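Long-range contact in carbamate kinase (Mycoplasma penetrans, PDB 4AXS), which probably phosphorylates ADP with carbamoyl phosphate, as carbamate kinases do, yielding ATP and carbamate at the end of the arginine deiminase pathway: residues Ala240-Val254 with Phe301-Leu315. Sequence-based numbering, arbitrary orientation.
Sequences ADAVNADIFVVLTAV and FVNGHPNRSAIIADL. With SO4 (sulfate ion), chain C.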
ATOM      1  N   ALA A 240      13.202  -3.580 -13.069  1.00 45.72           N
ATOM      2  CA  ALA A 240      14.444  -4.351 -13.109  1.00 47.53           C
ATOM      3  C   ALA A 240      15.539  -3.547 -13.784  1.00 48.06           C
ATOM      4  O   ALA A 240      16.715  -3.630 -13.410  1.00 50.66           O
ATOM      5  CB  ALA A 240      14.237  -5.679 -13.852  1.00 45.15           C
ATOM      6  N   ASP A 241      15.145  -2.770 -14.784  1.00 42.40           N
ATOM      7  CA  ASP A 241      16.095  -1.953 -15.511  1.00 48.26           C
ATOM      8  C   ASP A 241      16.534  -0.717 -14.719  1.00 52.20           C
ATOM      9  O   ASP A 241      17.728  -0.460 -14.583  1.00 54.33           O
ATOM     10  CB  ASP A 241      15.517  -1.542 -16.855  1.00 49.12           C
ATOM     11  CG  ASP A 241      16.358  -0.498 -17.544  1.00 59.02           C
ATOM     12  OD1 ASP A 241      16.151   0.705 -17.257  1.00 61.77           O
ATOM     13  OD2 ASP A 241      17.228  -0.878 -18.364  1.00 60.18           O
ATOM     14  N   ALA A 242      15.568   0.040 -14.198  1.00 52.47           N
ATOM     15  CA  ALA A 242      15.856   1.247 -13.409  1.00 50.34           C
ATOM     16  C   ALA A 242      16.744   0.991 -12.190  1.00 46.99           C
ATOM     17  O   ALA A 242      17.581   1.815 -11.851  1.00 51.39           O
ATOM     18  CB  ALA A 242      14.559   1.947 -12.994  1.00 39.11           C
ATOM     19  N   VAL A 243      16.554  -0.146 -11.530  1.00 47.63           N
ATOM     20  CA  VAL A 243      17.436  -0.549 -10.442  1.00 49.23           C
ATOM     21  C   VAL A 243      18.689  -1.222 -11.000  1.00 55.36           C
ATOM     22  O   VAL A 243      19.675  -1.426 -10.295  1.00 53.58           O
ATOM     23  CB  VAL A 243      16.724  -1.514  -9.480  1.00 53.36           C
ATOM     24  CG1 VAL A 243      15.637  -0.783  -8.709  1.00 58.52           C
ATOM     25  CG2 VAL A 243      16.128  -2.678 -10.245  1.00 52.81           C
ATOM     26  N   ASN A 244      18.628  -1.578 -12.278  1.00 60.48           N
ATOM     27  CA  ASN A 244      19.764  -2.161 -12.979  1.00 59.80           C
ATOM     28  C   ASN A 244      20.322  -3.417 -12.313  1.00 61.23           C
ATOM     29  O   ASN A 244      21.530  -3.522 -12.076  1.00 53.54           O
ATOM     30  CB  ASN A 244      20.870  -1.120 -13.139  1.00 65.73           C
ATOM     31  CG  ASN A 244      21.779  -1.420 -14.313  1.00 72.07           C
ATOM     32  OD1 ASN A 244      22.036  -0.549 -15.144  1.00 80.99           O
ATOM     33  ND2 ASN A 244      22.259  -2.658 -14.396  1.00 67.11           N
ATOM     34  N   ALA A 245      19.431  -4.358 -12.005  1.00 66.46           N
ATOM     35  CA  ALA A 245      19.835  -5.663 -11.480  1.00 61.94           C
ATOM     36  C   ALA A 245      20.459  -6.473 -12.588  1.00 58.05           C
ATOM     37  O   ALA A 245      20.499  -6.045 -13.739  1.00 57.05           O
ATOM     38  CB  ALA A 245      18.641  -6.414 -10.913  1.00 59.43           C
ATOM     39  N   ASP A 246      20.933  -7.657 -12.230  1.00 64.05           N
ATOM     40  CA  ASP A 246      21.543  -8.561 -13.191  1.00 64.04           C
ATOM     41  C   ASP A 246      20.463  -9.463 -13.759  1.00 61.12           C
ATOM     42  O   ASP A 246      20.233  -9.496 -14.963  1.00 62.82           O
ATOM     43  CB  ASP A 246      22.602  -9.410 -12.494  1.00 60.73           C
ATOM     44  CG  ASP A 246      23.469  -8.595 -11.568  1.00 63.02           C
ATOM     45  OD1 ASP A 246      23.915  -7.503 -11.997  1.00 62.28           O
ATOM     46  OD2 ASP A 246      23.680  -9.040 -10.412  1.00 63.20           O
ATOM     47  N   ILE A 247      19.792 -10.180 -12.866  1.00 58.03           N
ATOM     48  CA  ILE A 247      18.781 -11.149 -13.249  1.00 55.03           C
ATOM     49  C   ILE A 247      17.349 -10.615 -13.052  1.00 54.24           C
ATOM     50  O   ILE A 247      17.066  -9.856 -12.122  1.00 45.75           O
ATOM     51  CB  ILE A 247      18.954 -12.478 -12.463  1.00 52.06           C
ATOM     52  CG1 ILE A 247      20.374 -13.031 -12.626  1.00 54.62           C
ATOM     53  CG2 ILE A 247      17.933 -13.502 -12.904  1.00 52.43           C
ATOM     54  CD1 ILE A 247      21.347 -12.614 -11.535  1.00 51.12           C
ATOM     55  N   PHE A 248      16.474 -11.031 -13.964  1.00 52.55           N
ATOM     56  CA  PHE A 248      15.048 -10.801 -13.899  1.00 45.03           C
ATOM     57  C   PHE A 248      14.371 -12.167 -13.970  1.00 48.25           C
ATOM     58  O   PHE A 248      14.344 -12.783 -15.027  1.00 51.28           O
ATOM     59  CB  PHE A 248      14.614  -9.919 -15.074  1.00 41.57           C
ATOM     60  CG  PHE A 248      13.124  -9.682 -15.151  1.00 46.23           C
ATOM     61  CD1 PHE A 248      12.334  -9.697 -14.003  1.00 46.71           C
ATOM     62  CD2 PHE A 248      12.511  -9.419 -16.372  1.00 46.04           C
ATOM     63  CE1 PHE A 248      10.954  -9.472 -14.075  1.00 43.53           C
ATOM     64  CE2 PHE A 248      11.131  -9.192 -16.453  1.00 43.65           C
ATOM     65  CZ  PHE A 248      10.353  -9.218 -15.302  1.00 39.69           C
ATOM     66  N   VAL A 249      13.843 -12.655 -12.849  1.00 47.15           N
ATOM     67  CA  VAL A 249      13.167 -13.951 -12.841  1.00 43.50           C
ATOM     68  C   VAL A 249      11.657 -13.815 -12.887  1.00 43.58           C
ATOM     69  O   VAL A 249      11.058 -13.144 -12.047  1.00 46.70           O
ATOM     70  CB  VAL A 249      13.487 -14.771 -11.586  1.00 46.93           C
ATOM     71  CG1 VAL A 249      12.666 -16.066 -11.585  1.00 41.34           C
ATOM     72  CG2 VAL A 249      14.976 -15.049 -11.479  1.00 47.09           C
ATOM     73  N   VAL A 250      11.051 -14.483 -13.857  1.00 39.42           N
ATOM     74  CA  VAL A 250       9.610 -14.481 -14.034  1.00 43.14           C
ATOM     75  C   VAL A 250       9.038 -15.828 -13.605  1.00 47.79           C
ATOM     76  O   VAL A 250       9.269 -16.847 -14.275  1.00 43.76           O
ATOM     77  CB  VAL A 250       9.257 -14.224 -15.513  1.00 46.87           C
ATOM     78  CG1 VAL A 250       7.764 -14.414 -15.761  1.00 44.74           C
ATOM     79  CG2 VAL A 250       9.736 -12.829 -15.944  1.00 37.20           C
ATOM     80  N   LEU A 251       8.310 -15.837 -12.486  1.00 45.64           N
ATOM     81  CA  LEU A 251       7.797 -17.085 -11.927  1.00 42.43           C
ATOM     82  C   LEU A 251       6.503 -17.455 -12.594  1.00 45.96           C
ATOM     83  O   LEU A 251       5.610 -16.625 -12.756  1.00 52.76           O
ATOM     84  CB  LEU A 251       7.592 -16.984 -10.428  1.00 46.15           C
ATOM     85  CG  LEU A 251       8.870 -16.791  -9.629  1.00 51.59           C
ATOM     86  CD1 LEU A 251       8.548 -16.746  -8.140  1.00 53.17           C
ATOM     87  CD2 LEU A 251       9.860 -17.904  -9.950  1.00 53.91           C
ATOM     88  N   THR A 252       6.406 -18.715 -12.976  1.00 46.42           N
ATOM     89  CA  THR A 252       5.350 -19.152 -13.859  1.00 49.11           C
ATOM     90  C   THR A 252       5.293 -20.660 -13.751  1.00 48.52           C
ATOM     91  O   THR A 252       6.258 -21.283 -13.321  1.00 49.65           O
ATOM     92  CB  THR A 252       5.648 -18.727 -15.315  1.00 50.00           C
ATOM     93  OG1 THR A 252       4.451 -18.808 -16.100  1.00 52.12           O
ATOM     94  CG2 THR A 252       6.743 -19.607 -15.924  1.00 45.45           C
ATOM     95  N   ALA A 253       4.171 -21.246 -14.149  1.00 49.03           N
ATOM     96  CA  ALA A 253       3.900 -22.649 -13.842  1.00 52.18           C
ATOM     97  C   ALA A 253       4.512 -23.641 -14.825  1.00 48.64           C
ATOM     98  O   ALA A 253       3.935 -24.702 -15.057  1.00 51.25           O
ATOM     99  CB  ALA A 253       2.395 -22.882 -13.734  1.00 45.65           C
ATOM    100  N   VAL A 254       5.667 -23.306 -15.396  1.00 45.95           N
ATOM    101  CA  VAL A 254       6.330 -24.210 -16.339  1.00 50.68           C
ATOM    102  C   VAL A 254       7.800 -24.424 -16.003  1.00 50.14           C
ATOM    103  O   VAL A 254       8.472 -23.528 -15.506  1.00 52.85           O
ATOM    104  CB  VAL A 254       6.234 -23.707 -17.803  1.00 51.45           C
ATOM    105  CG1 VAL A 254       4.785 -23.390 -18.177  1.00 51.80           C
ATOM    106  CG2 VAL A 254       7.147 -22.498 -18.029  1.00 45.39           C
ATOM    107  N   PHE A 301      14.393  -6.452 -21.287  1.00 48.11           N
ATOM    108  CA  PHE A 301      15.329  -6.223 -20.190  1.00 48.64           C
ATOM    109  C   PHE A 301      16.771  -6.598 -20.542  1.00 50.66           C
ATOM    110  O   PHE A 301      17.695  -5.824 -20.276  1.00 47.55           O
ATOM    111  CB  PHE A 301      14.874  -6.953 -18.922  1.00 45.45           C
ATOM    112  CG  PHE A 301      15.933  -7.025 -17.850  1.00 51.05           C
ATOM    113  CD1 PHE A 301      16.315  -5.884 -17.150  1.00 47.74           C
ATOM    114  CD2 PHE A 301      16.543  -8.234 -17.539  1.00 52.82           C
ATOM    115  CE1 PHE A 301      17.286  -5.945 -16.172  1.00 46.79           C
ATOM    116  CE2 PHE A 301      17.512  -8.305 -16.557  1.00 53.55           C
ATOM    117  CZ  PHE A 301      17.885  -7.154 -15.870  1.00 53.54           C
ATOM    118  N   VAL A 302      16.964  -7.776 -21.140  1.00 53.01           N
ATOM    119  CA  VAL A 302      18.319  -8.231 -21.488  1.00 55.56           C
ATOM    120  C   VAL A 302      18.861  -7.584 -22.761  1.00 53.57           C
ATOM    121  O   VAL A 302      20.068  -7.589 -22.989  1.00 53.85           O
ATOM    122  CB  VAL A 302      18.422  -9.771 -21.646  1.00 51.21           C
ATOM    123  CG1 VAL A 302      17.947 -10.471 -20.390  1.00 50.75           C
ATOM    124  CG2 VAL A 302      17.647 -10.255 -22.877  1.00 48.62           C
ATOM    125  N   ASN A 303      17.974  -7.025 -23.581  1.00 52.80           N
ATOM    126  CA  ASN A 303      18.372  -6.510 -24.893  1.00 54.56           C
ATOM    127  C   ASN A 303      19.503  -5.479 -24.820  1.00 63.08           C
ATOM    128  O   ASN A 303      19.358  -4.415 -24.193  1.00 57.48           O
ATOM    129  CB  ASN A 303      17.171  -5.932 -25.644  1.00 53.13           C
ATOM    130  CG  ASN A 303      17.377  -5.921 -27.150  1.00 60.33           C
ATOM    131  OD1 ASN A 303      17.063  -4.940 -27.832  1.00 59.65           O
ATOM    132  ND2 ASN A 303      17.915  -7.018 -27.678  1.00 64.85           N
ATOM    133  N   GLY A 304      20.626  -5.809 -25.459  1.00 55.71           N
ATOM    134  CA  GLY A 304      21.797  -4.948 -25.475  1.00 58.07           C
ATOM    135  C   GLY A 304      22.482  -4.844 -24.123  1.00 67.04           C
ATOM    136  O   GLY A 304      22.985  -3.785 -23.740  1.00 68.68           O
ATOM    137  N   HIS A 305      22.496  -5.948 -23.389  1.00 64.47           N
ATOM    138  CA  HIS A 305      23.117  -5.975 -22.075  1.00 63.48           C
ATOM    139  C   HIS A 305      23.697  -7.349 -21.810  1.00 68.73           C
ATOM    140  O   HIS A 305      23.082  -8.173 -21.131  1.00 69.29           O
ATOM    141  CB  HIS A 305      22.097  -5.632 -20.998  1.00 63.25           C
ATOM    142  CG  HIS A 305      21.867  -4.167 -20.830  1.00 65.78           C
ATOM    143  ND1 HIS A 305      22.636  -3.387 -19.994  1.00 64.18           N
ATOM    144  CD2 HIS A 305      20.954  -3.338 -21.390  1.00 68.82           C
ATOM    145  CE1 HIS A 305      22.206  -2.138 -20.045  1.00 64.50           C
ATOM    146  NE2 HIS A 305      21.186  -2.081 -20.885  1.00 66.09           N
ATOM    147  N   PRO A 306      24.883  -7.609 -22.369  1.00 71.30           N
ATOM    148  CA  PRO A 306      25.576  -8.891 -22.209  1.00 70.61           C
ATOM    149  C   PRO A 306      25.743  -9.291 -20.741  1.00 69.67           C
ATOM    150  O   PRO A 306      25.956 -10.464 -20.437  1.00 68.96           O
ATOM    151  CB  PRO A 306      26.934  -8.623 -22.858  1.00 74.18           C
ATOM    152  CG  PRO A 306      26.637  -7.571 -23.908  1.00 64.77           C
ATOM    153  CD  PRO A 306      25.564  -6.712 -23.324  1.00 68.83           C
ATOM    154  N   ASN A 307      25.631  -8.324 -19.837  1.00 70.21           N
ATOM    155  CA  ASN A 307      25.839  -8.583 -18.412  1.00 73.61           C
ATOM    156  C   ASN A 307      24.593  -9.018 -17.609  1.00 72.90           C
ATOM    157  O   ASN A 307      24.612  -9.003 -16.373  1.00 67.46           O
ATOM    158  CB  ASN A 307      26.521  -7.373 -17.742  1.00 77.81           C
ATOM    159  CG  ASN A 307      25.901  -6.027 -18.143  1.00 75.77           C
ATOM    160  OD1 ASN A 307      25.659  -5.175 -17.288  1.00 76.15           O
ATOM    161  ND2 ASN A 307      25.661  -5.829 -19.440  1.00 70.77           N
ATOM    162  N   ARG A 308      23.525  -9.410 -18.304  1.00 67.03           N
ATOM    163  CA  ARG A 308      22.250  -9.696 -17.640  1.00 67.98           C
ATOM    164  C   ARG A 308      21.428 -10.769 -18.342  1.00 63.33           C
ATOM    165  O   ARG A 308      21.437 -10.869 -19.570  1.00 67.55           O
ATOM    166  CB  ARG A 308      21.406  -8.415 -17.491  1.00 64.28           C
ATOM    167  CG  ARG A 308      21.138  -7.675 -18.803  1.00 60.20           C
ATOM    168  CD  ARG A 308      20.126  -6.536 -18.630  1.00 61.78           C
ATOM    169  NE  ARG A 308      20.521  -5.575 -17.599  1.00 64.48           N
ATOM    170  CZ  ARG A 308      19.950  -4.384 -17.412  1.00 62.89           C
ATOM    171  NH1 ARG A 308      18.952  -3.979 -18.193  1.00 54.61           N
ATOM    172  NH2 ARG A 308      20.390  -3.589 -16.445  1.00 60.04           N
ATOM    173  N   SER A 309      20.711 -11.563 -17.554  1.00 55.98           N
ATOM    174  CA  SER A 309      19.854 -12.608 -18.098  1.00 56.04           C
ATOM    175  C   SER A 309      18.427 -12.489 -17.572  1.00 54.80           C
ATOM    176  O   SER A 309      18.131 -11.639 -16.729  1.00 55.56           O
ATOM    177  CB  SER A 309      20.427 -13.998 -17.793  1.00 53.36           C
ATOM    178  OG  SER A 309      20.888 -14.087 -16.452  1.00 57.64           O
ATOM    179  N   ALA A 310      17.538 -13.333 -18.086  1.00 53.27           N
ATOM    180  CA  ALA A 310      16.163 -13.378 -17.604  1.00 50.76           C
ATOM    181  C   ALA A 310      15.755 -14.828 -17.504  1.00 51.52           C
ATOM    182  O   ALA A 310      15.971 -15.615 -18.434  1.00 55.12           O
ATOM    183  CB  ALA A 310      15.223 -12.607 -18.533  1.00 46.82           C
ATOM    184  N   ILE A 311      15.182 -15.203 -16.373  1.00 47.65           N
ATOM    185  CA  ILE A 311      14.860 -16.600 -16.181  1.00 49.79           C
ATOM    186  C   ILE A 311      13.370 -16.789 -16.062  1.00 46.65           C
ATOM    187  O   ILE A 311      12.734 -16.148 -15.245  1.00 46.33           O
ATOM    188  CB  ILE A 311      15.552 -17.171 -14.940  1.00 51.04           C
ATOM    189  CG1 ILE A 311      17.072 -17.055 -15.086  1.00 46.80           C
ATOM    190  CG2 ILE A 311      15.147 -18.629 -14.735  1.00 49.46           C
ATOM    191  CD1 ILE A 311      17.841 -17.366 -13.821  1.00 48.53           C
ATOM    192  N   ILE A 312      12.823 -17.664 -16.899  1.00 45.05           N
ATOM    193  CA  ILE A 312      11.419 -18.028 -16.821  1.00 44.89           C
ATOM    194  C   ILE A 312      11.273 -19.447 -16.294  1.00 45.59           C
ATOM    195  O   ILE A 312      11.244 -20.395 -17.064  1.00 52.33           O
ATOM    196  CB  ILE A 312      10.725 -17.930 -18.189  1.00 42.98           C
ATOM    197  CG1 ILE A 312      10.764 -16.496 -18.714  1.00 45.17           C
ATOM    198  CG2 ILE A 312       9.291 -18.393 -18.095  1.00 42.02           C
ATOM    199  CD1 ILE A 312       9.810 -16.264 -19.872  1.00 39.85           C
ATOM    200  N   ALA A 313      11.176 -19.589 -14.976  1.00 52.44           N
ATOM    201  CA  ALA A 313      11.059 -20.905 -14.357  1.00 44.67           C
ATOM    202  C   ALA A 313       9.904 -20.979 -13.355  1.00 47.91           C
ATOM    203  O   ALA A 313       9.273 -19.966 -13.039  1.00 48.69           O
ATOM    204  CB  ALA A 313      12.372 -21.292 -13.692  1.00 43.48           C
ATOM    205  N   ASP A 314       9.644 -22.188 -12.857  1.00 49.13           N
ATOM    206  CA  ASP A 314       8.563 -22.433 -11.904  1.00 51.02           C
ATOM    207  C   ASP A 314       9.019 -22.176 -10.473  1.00 54.97           C
ATOM    208  O   ASP A 314      10.214 -22.084 -10.197  1.00 55.93           O
ATOM    209  CB  ASP A 314       7.940 -23.815 -12.130  1.00 53.13           C
ATOM    210  CG  ASP A 314       6.860 -24.158 -11.096  1.00 60.21           C
ATOM    211  OD1 ASP A 314       6.175 -23.238 -10.592  1.00 58.66           O
ATOM    212  OD2 ASP A 314       6.683 -25.359 -10.788  1.00 64.54           O
ATOM    213  N   LEU A 315       8.045 -22.038  -9.576  1.00 57.83           N
ATOM    214  CA  LEU A 315       8.298 -21.847  -8.151  1.00 58.42           C
ATOM    215  C   LEU A 315       9.063 -22.913  -7.369  1.00 58.21           C
ATOM    216  O   LEU A 315       9.946 -22.597  -6.566  1.00 59.83           O
ATOM    217  CB  LEU A 315       6.964 -21.855  -7.406  1.00 58.78           C
ATOM    218  CG  LEU A 315       6.232 -20.515  -7.288  1.00 59.81           C
ATOM    219  CD1 LEU A 315       6.754 -19.712  -6.099  1.00 53.83           C
ATOM    220  CD2 LEU A 315       6.337 -19.727  -8.597  1.00 59.45           C
TER
HETATM  221  S   SO4 C1312       1.305 -17.507 -14.440  1.00 68.64           S
HETATM  222  O1  SO4 C1312       2.441 -18.298 -14.900  1.00 63.77           O
HETATM  223  O2  SO4 C1312       0.457 -18.384 -13.628  1.00 60.86           O
HETATM  224  O3  SO4 C1312       1.801 -16.374 -13.660  1.00 59.21           O
HETATM  225  O4  SO4 C1312       0.550 -16.991 -15.588  1.00 61.57           O
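F301, in the last turn of helix 292-302, fills the angle between helix 232-242 and strand 247-251. Its CG lies anti to the backbone N (chi1 167°), carrying the ring across: CE1 meets A240 CB at 3.8 Å, the carbonyl oxygens of A245 and D246 lie at the ring edge, and F248 turns its own edge toward the F301 face in an offset edge-to-face pair, centroids 5.9 Å apart. R308, which closes the second of two beta turns, folds back, its chain bent at chi3 (56°), and lays its guanidinium between the F301 ring and the H305 imidazole. NH1 donates an almost straight bond to F301 O (3.1 Å) and forms a long salt bridge with D241 OD2 (3.6 Å), the carboxylate standing nearly perpendicular to the guanidinium plane. Strand 309-313 then runs parallel to 247-251, two neighbouring strands of the central sheet of the amino acid kinase fold; strand 27-31 flanks 247-251 on its other edge. F248 O accepts from I311 N (2.9 Å), and I311 O from V250 N (2.7 Å). On one face I311 lies alongside I247 and V249; on the other, I312 CG2 touches T252 CG2 at 3.6 Å. A313 O takes the T252 amide; T252 OG1 lies doubtfully close to a sulfate, probably from the crystallisation liquor, also bound by N34. Beyond D314, L315 crosses L251 at about a right angle, L315 CD2 resting 3.5 Å from L251 CB.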